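Local coordinates for phage-related protein (Bordetella bronchiseptica RB50, PDB 3BJQ) that is probably a phage major capsid protein, a shell-forming coat subunit of the capsid protein E family, crystallised as an assembly of ten copies, at residues 195-200 against 206-211; 129-132 against 136-139. All blocks are in the same frame, centred on the assembly; numbering follows the deposited sequence.

Contact 1. Residues 195-200 against 206-211; sequences KLIERV and ESITID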
loop_
_atom_site.group_PDB
_atom_site.type_symbol
_atom_site.label_atom_id
_atom_site.label_comp_id
_atom_site.label_asym_id
_atom_site.label_seq_id
_atom_site.Cartn_x
_atom_site.Cartn_y
_atom_site.Cartn_z
ATOM N N LYS E 195 21.853 -44.102 39.245
ATOM C CA LYS E 195 22.090 -44.826 37.995
ATOM C C LYS E 195 22.283 -43.831 36.883
ATOM O O LYS E 195 23.139 -44.017 36.035
ATOM C CB LYS E 195 20.931 -45.769 37.643
ATOM C CG LYS E 195 20.829 -47.030 38.489
ATOM C CD LYS E 195 19.904 -48.053 37.840
ATOM C CE LYS E 195 19.883 -49.419 38.556
ATOM N NZ LYS E 195 19.252 -49.358 39.906
ATOM N N LEU E 196 21.473 -42.778 36.890
ATOM C CA LEU E 196 21.566 -41.723 35.865
ATOM C C LEU E 196 22.851 -40.891 36.024
ATOM O O LEU E 196 23.547 -40.607 35.042
ATOM C CB LEU E 196 20.321 -40.835 35.896
ATOM C CG LEU E 196 18.968 -41.559 35.662
ATOM C CD1 LEU E 196 17.785 -40.578 35.618
ATOM C CD2 LEU E 196 18.999 -42.291 34.405
ATOM N N ILE E 197 23.191 -40.566 37.270
ATOM C CA ILE E 197 24.409 -39.824 37.575
ATOM C C ILE E 197 25.631 -40.612 37.089
ATOM O O ILE E 197 26.547 -40.055 36.479
ATOM C CB ILE E 197 24.484 -39.505 39.072
ATOM C CG1 ILE E 197 23.381 -38.513 39.467
ATOM C CG2 ILE E 197 25.844 -38.931 39.462
ATOM C CD1 ILE E 197 23.586 -37.090 38.966
ATOM N N GLU E 198 25.646 -41.913 37.323
ATOM C CA GLU E 198 26.805 -42.737 36.929
ATOM C C GLU E 198 26.901 -42.805 35.404
ATOM O O GLU E 198 27.995 -42.788 34.832
ATOM C CB GLU E 198 26.732 -44.134 37.599
ATOM C CG GLU E 198 27.187 -45.320 36.780
ATOM C CD GLU E 198 28.663 -45.336 36.480
ATOM O OE1 GLU E 198 29.411 -44.616 37.181
ATOM O OE2 GLU E 198 29.073 -46.085 35.550
ATOM N N ARG E 199 25.744 -42.889 34.758
ATOM C CA ARG E 199 25.662 -42.948 33.310
ATOM C C ARG E 199 26.259 -41.689 32.628
ATOM O O ARG E 199 26.808 -41.792 31.528
ATOM C CB ARG E 199 24.195 -43.160 32.903
ATOM C CG ARG E 199 23.907 -43.162 31.422
ATOM C CD ARG E 199 24.497 -44.346 30.654
ATOM N NE ARG E 199 24.200 -44.183 29.223
ATOM C CZ ARG E 199 24.841 -43.343 28.390
ATOM N NH1 ARG E 199 25.865 -42.605 28.797
ATOM N NH2 ARG E 199 24.456 -43.244 27.119
ATOM N N VAL E 200 26.170 -40.528 33.281
ATOM C CA VAL E 200 26.692 -39.280 32.716
ATOM C C VAL E 200 28.015 -38.801 33.352
ATOM O O VAL E 200 28.485 -37.687 33.053
ATOM C CB VAL E 200 25.632 -38.140 32.755
ATOM C CG1 VAL E 200 24.335 -38.586 32.063
ATOM C CG2 VAL E 200 25.346 -37.673 34.176
ATOM N N GLU E 206 26.990 -33.094 37.722
ATOM C CA GLU E 206 26.557 -33.489 39.078
ATOM C C GLU E 206 25.049 -33.593 39.313
ATOM O O GLU E 206 24.631 -33.950 40.411
ATOM C CB GLU E 206 27.213 -32.613 40.145
ATOM C CG GLU E 206 26.963 -31.159 40.029
ATOM C CD GLU E 206 27.575 -30.358 41.167
ATOM O OE1 GLU E 206 28.347 -30.927 41.977
ATOM O OE2 GLU E 206 27.258 -29.152 41.248
ATOM N N SER E 207 24.243 -33.275 38.303
ATOM C CA SER E 207 22.805 -33.466 38.386
ATOM C C SER E 207 22.247 -33.691 36.995
ATOM O O SER E 207 22.917 -33.401 36.009
ATOM C CB SER E 207 22.129 -32.276 39.074
ATOM O OG SER E 207 22.136 -31.148 38.257
ATOM N N ILE E 208 21.024 -34.218 36.924
ATOM C CA ILE E 208 20.367 -34.536 35.663
ATOM C C ILE E 208 19.369 -33.463 35.217
ATOM O O ILE E 208 18.520 -33.012 35.996
ATOM C CB ILE E 208 19.577 -35.880 35.753
ATOM C CG1 ILE E 208 20.468 -37.036 36.252
ATOM C CG2 ILE E 208 18.944 -36.215 34.416
ATOM C CD1 ILE E 208 21.662 -37.364 35.404
ATOM N N THR E 209 19.441 -33.114 33.936
ATOM C CA THR E 209 18.581 -32.126 33.329
ATOM C C THR E 209 17.727 -32.729 32.209
ATOM O O THR E 209 18.098 -33.764 31.655
ATOM C CB THR E 209 19.421 -31.013 32.708
ATOM O OG1 THR E 209 20.199 -31.563 31.631
ATOM C CG2 THR E 209 20.332 -30.338 33.765
ATOM N N ILE E 210 16.641 -32.030 31.840
ATOM C CA ILE E 210 15.715 -32.437 30.778
ATOM C C ILE E 210 16.458 -32.737 29.490
ATOM O O ILE E 210 16.230 -33.759 28.864
ATOM C CB ILE E 210 14.655 -31.338 30.522
ATOM C CG1 ILE E 210 13.744 -31.223 31.732
ATOM C CG2 ILE E 210 13.809 -31.639 29.316
ATOM C CD1 ILE E 210 13.157 -32.557 32.153
ATOM N N ASP E 211 17.343 -31.840 29.087
ATOM C CA ASP E 211 18.088 -32.036 27.845
ATOM C C ASP E 211 18.925 -33.314 27.864
ATOM O O ASP E 211 19.035 -34.020 26.856
ATOM C CB ASP E 211 18.966 -30.828 27.549
ATOM C CG ASP E 211 18.214 -29.732 26.813
ATOM O OD1 ASP E 211 16.979 -29.574 27.009
ATOM O OD2 ASP E 211 18.871 -29.024 26.028
#
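An apolar contact joins Leu196 and Ile197 of helix 194-199, and Val200 just after it, to Ile208 in the extended lead-in to helix 210-217. Ile208 is the central residue. Its side chain starts toward the helix and inserts its CD1 methyl among three partners. Ile208 CD1 lies 3.8 Å from Leu196 CB and 3.9 Å from Val200 CG2. Ile197 CD1 touches the same methyl from another side, at 4.1 Å. Ile208 CG1 also packs on Leu196 CB, at 3.8 Å. The terminal methyl of Ile197 reaches past Ile208 to the backbone. Ile197 CD1 is 3.8 Å from Ser207 CA and 3.6 Å from Glu206 O. A bend at chi2 (-72°) turns that methyl toward the loop. All these meetings are van der Waals in kind. Leu213 of helix 210-217 extends the cluster, touching both Leu196 and Ile208. Polar neighbours of the cluster bind other chains: Glu206 OE2 forms an intersubunit salt bridge with Arg199 NE of the third subunit, and Arg199 NH1 is hydrogen-bonded to Glu206 O of the second subunit. Next to the contact, Thr209 N-caps helix 210-217 through a weak bond from Met212 N to its OG1. The arrangement is a helix-loop-helix connection: the returning loop packs an isoleucine on the last turn of the first helix before the second begins.

Contact 2. Residues 129-132 against 136-139; sequences QIAL and KYNA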
loop_
_atom_site.group_PDB
_atom_site.type_symbol
_atom_site.label_atom_id
_atom_site.label_comp_id
_atom_site.label_asym_id
_atom_site.label_seq_id
_atom_site.Cartn_x
_atom_site.Cartn_y
_atom_site.Cartn_z
ATOM N N GLN E 129 -6.613 -35.628 34.186
ATOM C CA GLN E 129 -7.651 -36.547 34.653
ATOM C C GLN E 129 -7.848 -37.713 33.680
ATOM O O GLN E 129 -8.150 -38.831 34.112
ATOM C CB GLN E 129 -8.941 -35.742 34.883
ATOM C CG GLN E 129 -10.032 -36.406 35.700
ATOM C CD GLN E 129 -9.655 -36.613 37.161
ATOM O OE1 GLN E 129 -8.647 -36.086 37.643
ATOM N NE2 GLN E 129 -10.474 -37.382 37.877
ATOM N N ILE E 130 -7.617 -37.460 32.385
ATOM C CA ILE E 130 -7.738 -38.469 31.348
ATOM C C ILE E 130 -6.447 -39.244 31.162
ATOM O O ILE E 130 -6.456 -40.468 31.241
ATOM C CB ILE E 130 -8.128 -37.847 29.988
ATOM C CG1 ILE E 130 -9.544 -37.275 30.040
ATOM C CG2 ILE E 130 -8.074 -38.892 28.903
ATOM C CD1 ILE E 130 -9.849 -36.455 28.844
ATOM N N ALA E 131 -5.350 -38.546 30.892
ATOM C CA ALA E 131 -4.074 -39.220 30.593
ATOM C C ALA E 131 -3.555 -40.092 31.721
ATOM O O ALA E 131 -2.966 -41.136 31.456
ATOM C CB ALA E 131 -3.033 -38.228 30.192
ATOM N N LEU E 132 -3.787 -39.685 32.969
ATOM C CA LEU E 132 -3.241 -40.404 34.135
ATOM C C LEU E 132 -4.242 -41.363 34.787
ATOM O O LEU E 132 -4.052 -41.821 35.918
ATOM C CB LEU E 132 -2.731 -39.408 35.172
ATOM C CG LEU E 132 -1.752 -38.363 34.624
ATOM C CD1 LEU E 132 -1.219 -37.503 35.784
ATOM C CD2 LEU E 132 -0.602 -38.993 33.868
ATOM N N LYS E 136 -7.996 -46.346 31.599
ATOM C CA LYS E 136 -8.085 -46.085 30.162
ATOM C C LYS E 136 -7.039 -46.861 29.395
ATOM O O LYS E 136 -7.003 -46.800 28.177
ATOM C CB LYS E 136 -7.875 -44.601 29.873
ATOM C CG LYS E 136 -8.635 -43.673 30.825
ATOM C CD LYS E 136 -10.038 -43.448 30.409
ATOM C CE LYS E 136 -10.197 -42.166 29.625
ATOM N NZ LYS E 136 -11.603 -42.130 29.112
ATOM N N TYR E 137 -6.175 -47.586 30.094
ATOM C CA TYR E 137 -5.090 -48.299 29.438
ATOM C C TYR E 137 -5.245 -49.790 29.617
ATOM O O TYR E 137 -5.772 -50.236 30.634
ATOM C CB TYR E 137 -3.768 -47.849 30.047
ATOM C CG TYR E 137 -3.507 -46.380 29.866
ATOM C CD1 TYR E 137 -2.876 -45.906 28.715
ATOM C CD2 TYR E 137 -3.923 -45.460 30.818
ATOM C CE1 TYR E 137 -2.651 -44.569 28.530
ATOM C CE2 TYR E 137 -3.697 -44.105 30.642
ATOM C CZ TYR E 137 -3.055 -43.670 29.495
ATOM O OH TYR E 137 -2.810 -42.339 29.295
ATOM N N ASN E 138 -4.761 -50.555 28.640
ATOM C CA ASN E 138 -4.679 -52.003 28.787
ATOM C C ASN E 138 -3.403 -52.315 29.582
ATOM O O ASN E 138 -2.551 -51.452 29.719
ATOM C CB ASN E 138 -4.816 -52.720 27.426
ATOM C CG ASN E 138 -3.566 -52.681 26.586
ATOM O OD1 ASN E 138 -2.466 -52.485 27.090
ATOM N ND2 ASN E 138 -3.729 -52.909 25.280
ATOM N N ALA E 139 -3.297 -53.530 30.122
ATOM C CA ALA E 139 -2.220 -53.916 31.034
ATOM C C ALA E 139 -0.831 -53.784 30.432
ATOM O O ALA E 139 0.114 -53.537 31.176
ATOM C CB ALA E 139 -2.445 -55.365 31.554
#
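The C-terminal end of the long helix 105-131 meets the loop that leads to strand 142-144. Tyr137 and Ala131 make the polar link. Tyr137 OH donates a hydrogen bond to Ala131 O, and the separation of 2.5 Å is very short. So short a value may partly reflect coordinate error and is not evidence of unusual strength. The carbonyl oxygen sits at the edge of the ring, near its plane. It is also 3.2 Å from Tyr137 CE2. The ring reaches the helix end because CG lies anti to the carbonyl carbon of Tyr137, at chi1 -61°. Beside this bond the side chain of Lys136 crosses that of Ile130 obliquely. Its CG is 3.9 Å from Ile130 O. Bends at chi2 and chi3 then bring Lys136 CE to 4.0 Å from Ile130 CG2. Here the aliphatic part of the lysine does the packing. Leu299 of strand 286-299 touches both Ile130 and Lys136. Leu307 of strand 305-309 packs against Tyr137. Trp246 NE1 adds a weak hydrogen bond to Tyr137 OH. The phenol thus donates to a carbonyl at the helix end and accepts weakly from an indole. Together these partners probably fix the ring and tie the loop back to the helix.

In the fold
The two contacts follow one another along the chain: contact 2 closes before contact 1 opens. Their centres are about 29 Å apart, and their nearest atoms are about 15 Å apart, so they do not touch. Contact 2 lies about 14 Å from the centre of the chain, where the long helix hands over to the six-stranded mixed sheet. Contact 1 lies farther out, about 27 Å from that centre, between two short helices that precede strand 221-230 of the same sheet. It borders two other subunits, whereas no other chain of the assembly touches contact 2. Segments 136-139, 195-200 and 206-211 all fall in the range matched to phage major capsid protein E, consistent with a coat-protein role.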